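PDB 6ACS: ditrans,polycis-undecaprenyl-diphosphate synthase ((2E,6E)-farnesyl-diphosphate specific) from Acinetobacter baumannii, which probably condenses eight isopentenyl diphosphates in turn onto farnesyl diphosphate, with magnesium, to make undecaprenyl diphosphate, the precursor of the bacterial cell-wall carrier lipid. Local coordinates for residues Ile15-Asn20 and Thr211-Phe216; Ala98-Gly103 and Thr130-Val135; Gln11-Ile16 and Arg55-Phe60. One frame throughout, in Å; residues are numbered along the deposited sequence.

Contact 1. Residues Ile15-Asn20 and Thr211-Phe216; sequences IIMDGN and TLWPEF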
# COMPACT_ATOMS: atom_id res chain seq x y z
N ILE B 15 5.23 -0.17 -12.43
CA ILE B 15 6.61 -0.65 -12.37
C ILE B 15 7.48 0.34 -11.61
O ILE B 15 7.53 1.53 -11.95
CB ILE B 15 7.20 -0.89 -13.77
CG1 ILE B 15 6.28 -1.78 -14.60
CG2 ILE B 15 8.59 -1.53 -13.63
CD1 ILE B 15 6.83 -2.08 -16.01
N ILE B 16 8.20 -0.16 -10.61
CA ILE B 16 9.29 0.56 -9.97
C ILE B 16 10.57 0.12 -10.66
O ILE B 16 11.00 -1.03 -10.51
CB ILE B 16 9.35 0.26 -8.47
CG1 ILE B 16 8.05 0.72 -7.81
CG2 ILE B 16 10.55 0.96 -7.82
CD1 ILE B 16 8.01 0.31 -6.34
N MET B 17 11.13 1.02 -11.45
CA MET B 17 12.30 0.75 -12.28
C MET B 17 13.52 1.05 -11.42
O MET B 17 13.87 2.22 -11.21
CB MET B 17 12.26 1.63 -13.53
CG MET B 17 10.96 1.51 -14.33
SD MET B 17 10.86 2.64 -15.75
CE MET B 17 10.73 4.23 -14.94
N ASP B 18 14.18 0.01 -10.93
CA ASP B 18 15.30 0.17 -10.01
C ASP B 18 16.47 -0.68 -10.49
O ASP B 18 16.29 -1.84 -10.85
CB ASP B 18 14.87 -0.22 -8.59
CG ASP B 18 15.94 0.04 -7.55
OD1 ASP B 18 16.89 0.81 -7.83
OD2 ASP B 18 15.83 -0.54 -6.45
N GLY B 19 17.66 -0.10 -10.42
CA GLY B 19 18.87 -0.74 -10.92
C GLY B 19 20.07 -0.66 -10.01
O GLY B 19 21.17 -1.05 -10.41
N ASN B 20 19.89 -0.07 -8.82
CA ASN B 20 20.92 0.01 -7.78
C ASN B 20 21.97 1.06 -8.13
O ASN B 20 22.42 1.81 -7.26
CB ASN B 20 21.60 -1.35 -7.56
CG ASN B 20 22.42 -1.40 -6.28
OD1 ASN B 20 22.07 -0.77 -5.28
ND2 ASN B 20 23.52 -2.14 -6.31
N THR B 211 16.40 -8.92 -10.98
CA THR B 211 16.89 -8.33 -12.22
C THR B 211 16.99 -6.81 -12.08
O THR B 211 16.05 -6.17 -11.61
CB THR B 211 15.95 -8.68 -13.37
OG1 THR B 211 15.90 -10.11 -13.54
CG2 THR B 211 16.39 -8.01 -14.66
N LEU B 212 18.14 -6.25 -12.45
CA LEU B 212 18.26 -4.80 -12.47
C LEU B 212 17.52 -4.24 -13.67
O LEU B 212 17.49 -4.87 -14.73
CB LEU B 212 19.74 -4.38 -12.51
CG LEU B 212 20.62 -4.97 -11.40
CD1 LEU B 212 22.08 -4.48 -11.52
CD2 LEU B 212 20.04 -4.65 -10.02
N TRP B 213 16.93 -3.05 -13.51
CA TRP B 213 16.09 -2.48 -14.57
C TRP B 213 16.76 -2.43 -15.94
O TRP B 213 16.09 -2.80 -16.93
CB TRP B 213 15.59 -1.07 -14.19
CG TRP B 213 14.75 -0.47 -15.29
CD1 TRP B 213 15.08 0.57 -16.12
CD2 TRP B 213 13.46 -0.92 -15.72
NE1 TRP B 213 14.06 0.81 -17.01
CE2 TRP B 213 13.06 -0.09 -16.79
CE3 TRP B 213 12.59 -1.93 -15.29
CZ2 TRP B 213 11.84 -0.25 -17.43
CZ3 TRP B 213 11.38 -2.08 -15.93
CH2 TRP B 213 11.01 -1.24 -16.98
N PRO B 214 18.02 -1.99 -16.10
CA PRO B 214 18.60 -1.96 -17.46
C PRO B 214 18.64 -3.31 -18.13
O PRO B 214 18.72 -3.38 -19.37
CB PRO B 214 20.02 -1.41 -17.23
CG PRO B 214 19.94 -0.67 -15.95
CD PRO B 214 18.94 -1.40 -15.11
N GLU B 215 18.58 -4.40 -17.37
CA GLU B 215 18.59 -5.74 -17.92
C GLU B 215 17.20 -6.36 -17.95
O GLU B 215 17.07 -7.54 -18.27
CB GLU B 215 19.54 -6.62 -17.12
CG GLU B 215 21.00 -6.38 -17.44
CD GLU B 215 21.90 -6.72 -16.28
OE1 GLU B 215 21.44 -6.63 -15.12
OE2 GLU B 215 23.08 -7.08 -16.52
N PHE B 216 16.16 -5.60 -17.61
CA PHE B 216 14.81 -6.15 -17.61
C PHE B 216 14.35 -6.31 -19.06
O PHE B 216 14.50 -5.40 -19.87
CB PHE B 216 13.87 -5.23 -16.83
CG PHE B 216 12.54 -5.86 -16.49
CD1 PHE B 216 12.46 -6.91 -15.59
CD2 PHE B 216 11.36 -5.39 -17.07
CE1 PHE B 216 11.23 -7.49 -15.27
CE2 PHE B 216 10.13 -5.95 -16.75
CZ PHE B 216 10.07 -7.01 -15.85
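Met17 lays its CB and CG over one face of the Trp213 indole, the two side chains side by side and pointing the same way. Its CG sits 3.5 Å from the centroid of the six-membered ring and 8° off the ring normal, a CH-pi contact over the centre. The chain runs on extended through chi2 (176°), bringing Met17 SD obliquely to the ring, 3.5 Å from Trp213 CZ2, in a Met-aromatic contact; the bend at chi3 turns CE away. A long, unbranched thioether suits such a broad ring. Ile15 crosses the indole at about a right angle, its CG2 3.7 Å from Trp213 CZ3, while Leu212 lays its methyls beside the Gly19 carbonyl.

One hydrogen bond joins the backbones: Trp213 N gives to Asp18 O at 3.0 Å, approaching from above the carbonyl plane. Thr187 OG1 bonds to the same oxygen. Asp18 OD1 accepts from Asn20 N at 3.3 Å, closing an Asx turn, and OD2 forms a salt bridge with Arg186. Gly19, close to Pro214, has no side chain to bring against that ring.

Strand 12-17 leads into the Asp-Gly-Asn motif of cis-prenyltransferases, whose Asp18 is the predicted catalytic and magnesium-binding residue.

Contact 2. Residues Ala98-Gly103 and Thr130-Val135; sequences ALRFIG and TLTIAV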
# COMPACT_ATOMS: atom_id res chain seq x y z
N ALA B 98 -2.21 7.38 -24.59
CA ALA B 98 -2.29 8.69 -23.96
C ALA B 98 -1.21 8.80 -22.90
O ALA B 98 -1.05 7.90 -22.07
CB ALA B 98 -3.67 8.90 -23.32
N LEU B 99 -0.47 9.91 -22.92
CA LEU B 99 0.57 10.16 -21.94
C LEU B 99 0.03 10.99 -20.79
O LEU B 99 -0.70 11.97 -21.00
CB LEU B 99 1.75 10.88 -22.60
CG LEU B 99 3.08 10.95 -21.86
CD1 LEU B 99 3.51 9.58 -21.38
CD2 LEU B 99 4.12 11.54 -22.79
N ARG B 100 0.41 10.62 -19.56
CA ARG B 100 0.00 11.33 -18.36
C ARG B 100 1.20 11.43 -17.42
O ARG B 100 2.11 10.60 -17.47
CB ARG B 100 -1.17 10.60 -17.69
CG ARG B 100 -1.82 11.38 -16.57
CD ARG B 100 -2.97 10.61 -15.92
NE ARG B 100 -4.07 10.31 -16.83
CZ ARG B 100 -5.29 9.96 -16.43
NH1 ARG B 100 -5.57 9.88 -15.14
NH2 ARG B 100 -6.23 9.70 -17.33
N PHE B 101 1.20 12.46 -16.57
CA PHE B 101 2.25 12.62 -15.58
C PHE B 101 1.60 12.79 -14.22
O PHE B 101 0.57 13.46 -14.10
CB PHE B 101 3.15 13.81 -15.91
CG PHE B 101 3.76 13.71 -17.27
CD1 PHE B 101 3.10 14.23 -18.37
CD2 PHE B 101 4.96 13.03 -17.45
CE1 PHE B 101 3.65 14.12 -19.65
CE2 PHE B 101 5.52 12.91 -18.73
CZ PHE B 101 4.86 13.45 -19.82
N ILE B 102 2.17 12.14 -13.20
CA ILE B 102 1.71 12.35 -11.83
C ILE B 102 2.88 12.79 -10.98
O ILE B 102 4.05 12.48 -11.28
CB ILE B 102 1.04 11.11 -11.21
CG1 ILE B 102 2.01 9.94 -11.25
CG2 ILE B 102 -0.29 10.80 -11.94
CD1 ILE B 102 1.43 8.64 -10.64
N GLY B 103 2.58 13.52 -9.91
CA GLY B 103 3.59 14.04 -9.02
C GLY B 103 3.45 15.53 -8.83
O GLY B 103 2.59 16.19 -9.42
N THR B 130 -3.28 4.15 -21.32
CA THR B 130 -2.67 5.31 -20.70
C THR B 130 -1.32 4.91 -20.12
O THR B 130 -1.23 3.97 -19.33
CB THR B 130 -3.56 5.89 -19.61
OG1 THR B 130 -4.77 6.36 -20.21
CG2 THR B 130 -2.85 7.04 -18.89
N LEU B 131 -0.28 5.62 -20.53
CA LEU B 131 1.05 5.50 -19.97
C LEU B 131 1.29 6.70 -19.04
O LEU B 131 1.26 7.85 -19.49
CB LEU B 131 2.11 5.45 -21.07
CG LEU B 131 3.58 5.54 -20.61
CD1 LEU B 131 3.92 4.36 -19.72
CD2 LEU B 131 4.52 5.58 -21.81
N THR B 132 1.47 6.43 -17.76
CA THR B 132 1.70 7.48 -16.78
C THR B 132 3.13 7.43 -16.29
O THR B 132 3.62 6.36 -15.88
CB THR B 132 0.73 7.35 -15.60
OG1 THR B 132 -0.62 7.48 -16.08
CG2 THR B 132 1.01 8.45 -14.56
N ILE B 133 3.81 8.58 -16.34
CA ILE B 133 5.17 8.74 -15.82
C ILE B 133 5.07 9.52 -14.52
O ILE B 133 4.54 10.65 -14.49
CB ILE B 133 6.08 9.46 -16.83
CG1 ILE B 133 5.95 8.85 -18.24
CG2 ILE B 133 7.51 9.50 -16.31
CD1 ILE B 133 6.29 7.40 -18.33
N ALA B 134 5.58 8.92 -13.45
CA ALA B 134 5.57 9.55 -12.13
C ALA B 134 6.85 10.37 -12.00
O ALA B 134 7.95 9.81 -12.08
CB ALA B 134 5.45 8.50 -11.03
N VAL B 135 6.71 11.68 -11.83
CA VAL B 135 7.84 12.61 -11.76
C VAL B 135 7.68 13.42 -10.48
O VAL B 135 6.62 14.02 -10.26
CB VAL B 135 7.89 13.54 -12.98
CG1 VAL B 135 9.07 14.51 -12.88
CG2 VAL B 135 7.90 12.74 -14.29
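Ile102 fills the hollow beside Ala134 and Thr132, where short neighbours can accept a branched chain. CG1 stands between the backbone N and the carbonyl carbon (chi1 57°), which brings it within 3.7 Å of Ala134 CB. Its CG2 meets Thr132 CG2 at 3.8 Å, the two side chains crossing at about a right angle. Farther back on this face, in one of its two conformers, the aliphatic start of Arg100 runs aslant past Thr132 OG1, with Arg100 CB 3.6 Å from that oxygen. The arginine chain bends at chi3, and NE passes the methyl CG2 of Thr130. The guanidinium then reaches a salt bridge with Asp177.

The strands 97-102 and 129-134 are parallel neighbours, joined through helix 110-123 in a beta-alpha-beta unit. Leu131 N, Ile133 N and Val135 N give to Ala98 O, Arg100 O and Ile102 O, while Arg100 N and Ile102 N return bonds to Leu131 O and Ile133 O. The short segments are twisted 27° against each other.

The opposite face carries Leu99, Phe101, Leu131 and Ile133. Leu99 also has two conformers; in one of them its CD1 touches both Leu131 and Ile133, 4.0 Å from Ile133 CG1. Phe101 lies alongside Ile133 with the same heading, and its CD2 comes to 3.8 Å from Ile133 CB, an oblique approach to the ring. Bulky apolar residues fit here because helices 71-95 and 110-123 cover this face: Met116 and Ile85 pack on Phe101, and Met92 on Leu131. At the end of the pair Gly103 lets the chains stay close, its CA 3.3 Å from Val135 O. With its positive phi (126°), Gly103 takes a backbone shape suited to glycine.

Contact 3. Residues Gln11-Ile16 and Arg55-Phe60; sequences QHVAII and RALTVF
The His12 imidazole has Ala56 CB over one face, 3.6 Å from the ring centroid and offset toward the rim, in a CH-pi contact. At its edge, near the ring plane, NE2 meets Thr58 OG1 at 2.7 Å, and either could be the donor. With His12 chi1 at -174°, CG opposite the backbone N, the ring slants across toward Thr58 on the next strand. With ND1 bonded to Pro179 O, both ring nitrogens of this buried histidine have partners, fixing its rotation. Alanine suits the neighbouring place because its small methyl lets the ring lie close. Ile16 CG1 stands at the edge of the Phe60 ring, 4.3 Å from Phe60 CD2, and Phe196 stacks on that ring. The Gln11 amide and Arg55 guanidinium lie side by side, their planes 27° apart.

On the reverse face Leu57 CD1 packs 3.9 Å from both Val13 CG1 and Ile15 CD1. Between the parallel backbones Val13 N and Ile15 N give to Ala56 O and Thr58 O, while Thr58 N and Phe60 N give to Val13 O and Ile15 O.

In the sheet 183-186 flanks 12-17 and 129-134 flanks 56-61, and helix 42-52 covers the Leu57 face through Ile45, Val46 and Leu42.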
# COMPACT_ATOMS: atom_id res chain seq x y z
N GLN B 11 -5.41 -5.15 -15.62
CA GLN B 11 -5.91 -3.93 -16.25
C GLN B 11 -4.92 -2.78 -16.12
O GLN B 11 -4.89 -1.88 -16.96
CB GLN B 11 -7.23 -3.49 -15.62
CG GLN B 11 -8.23 -4.61 -15.39
CD GLN B 11 -9.60 -4.30 -15.96
OE1 GLN B 11 -10.40 -5.21 -16.21
NE2 GLN B 11 -9.88 -3.02 -16.19
N HIS B 12 -4.14 -2.79 -15.05
CA HIS B 12 -3.24 -1.69 -14.73
C HIS B 12 -1.98 -2.28 -14.11
O HIS B 12 -2.03 -2.95 -13.06
CB HIS B 12 -3.95 -0.69 -13.81
CG HIS B 12 -3.18 0.57 -13.53
ND1 HIS B 12 -3.74 1.62 -12.85
CD2 HIS B 12 -1.90 0.94 -13.81
CE1 HIS B 12 -2.85 2.59 -12.73
NE2 HIS B 12 -1.72 2.20 -13.29
N VAL B 13 -0.86 -2.08 -14.80
CA VAL B 13 0.45 -2.52 -14.35
C VAL B 13 1.24 -1.30 -13.91
O VAL B 13 1.24 -0.27 -14.59
CB VAL B 13 1.21 -3.24 -15.48
CG1 VAL B 13 2.62 -3.61 -15.01
CG2 VAL B 13 0.44 -4.47 -15.91
N ALA B 14 1.92 -1.43 -12.77
CA ALA B 14 2.81 -0.38 -12.29
C ALA B 14 4.20 -0.97 -12.16
O ALA B 14 4.34 -2.14 -11.80
CB ALA B 14 2.35 0.17 -10.94
N ILE B 15 5.23 -0.17 -12.43
CA ILE B 15 6.61 -0.65 -12.37
C ILE B 15 7.48 0.34 -11.61
O ILE B 15 7.53 1.53 -11.95
CB ILE B 15 7.20 -0.89 -13.77
CG1 ILE B 15 6.28 -1.78 -14.60
CG2 ILE B 15 8.59 -1.53 -13.63
CD1 ILE B 15 6.83 -2.08 -16.01
N ILE B 16 8.20 -0.16 -10.61
CA ILE B 16 9.29 0.56 -9.97
C ILE B 16 10.57 0.12 -10.66
O ILE B 16 11.00 -1.03 -10.51
CB ILE B 16 9.35 0.26 -8.47
CG1 ILE B 16 8.05 0.72 -7.81
CG2 ILE B 16 10.55 0.96 -7.82
CD1 ILE B 16 8.01 0.31 -6.34
N ARG B 55 -4.92 -1.70 -19.86
CA ARG B 55 -5.51 -0.37 -20.00
C ARG B 55 -4.60 0.75 -19.49
O ARG B 55 -4.75 1.90 -19.93
CB ARG B 55 -6.84 -0.29 -19.27
CG ARG B 55 -7.89 -1.23 -19.85
CD ARG B 55 -9.23 -1.03 -19.19
NE ARG B 55 -10.32 -1.51 -20.03
CZ ARG B 55 -10.91 -0.78 -20.97
NH1 ARG B 55 -10.52 0.47 -21.21
NH2 ARG B 55 -11.90 -1.31 -21.69
N ALA B 56 -3.70 0.45 -18.56
CA ALA B 56 -2.87 1.49 -17.95
C ALA B 56 -1.54 0.89 -17.53
O ALA B 56 -1.49 -0.21 -16.99
CB ALA B 56 -3.56 2.12 -16.74
N LEU B 57 -0.47 1.64 -17.78
CA LEU B 57 0.88 1.31 -17.33
C LEU B 57 1.45 2.54 -16.67
O LEU B 57 1.48 3.61 -17.30
CB LEU B 57 1.76 0.87 -18.51
CG LEU B 57 3.24 0.70 -18.21
CD1 LEU B 57 3.44 -0.46 -17.21
CD2 LEU B 57 3.99 0.46 -19.51
N THR B 58 1.88 2.42 -15.42
CA THR B 58 2.38 3.55 -14.64
C THR B 58 3.78 3.22 -14.13
O THR B 58 3.97 2.18 -13.49
CB THR B 58 1.44 3.86 -13.46
OG1 THR B 58 0.11 4.12 -13.97
CG2 THR B 58 1.94 5.04 -12.64
N VAL B 59 4.76 4.10 -14.40
CA VAL B 59 6.15 3.77 -14.11
C VAL B 59 6.81 4.85 -13.26
O VAL B 59 6.47 6.04 -13.33
CB VAL B 59 6.96 3.53 -15.41
CG1 VAL B 59 6.28 2.46 -16.25
CG2 VAL B 59 7.12 4.81 -16.18
N PHE B 60 7.78 4.41 -12.45
CA PHE B 60 8.44 5.20 -11.41
C PHE B 60 9.93 4.92 -11.49
O PHE B 60 10.36 3.79 -11.23
CB PHE B 60 7.92 4.76 -10.04
CG PHE B 60 8.43 5.56 -8.87
CD1 PHE B 60 8.72 6.90 -9.00
CD2 PHE B 60 8.60 4.95 -7.64
CE1 PHE B 60 9.16 7.63 -7.91
CE2 PHE B 60 9.04 5.67 -6.53
CZ PHE B 60 9.32 7.01 -6.67

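How the contacts relate
All three contacts reach one parallel six-stranded sheet, ordered 97-102, 129-134, 56-61, 12-17, 183-186, 205-208. Contacts 1 and 3 both use strand 12-17 and share Ile15 and Ile16; their centres lie about 14 Å apart. Contact 3 pairs it with 56-61, whereas contact 1 joins its C-terminal end to the loop after 205-208. Contact 2 is about 10 Å from contact 3, centre to centre, and 56-61 bridges them: Thr132 N lies 2.9 Å from Leu57 O, a probable hydrogen bond. Along the chain contact 3 closes before contact 2 opens, and contact 2 lies within the loop that contact 1 closes. The paired strands form a continuous core, with the predicted catalytic loop at one strand's end.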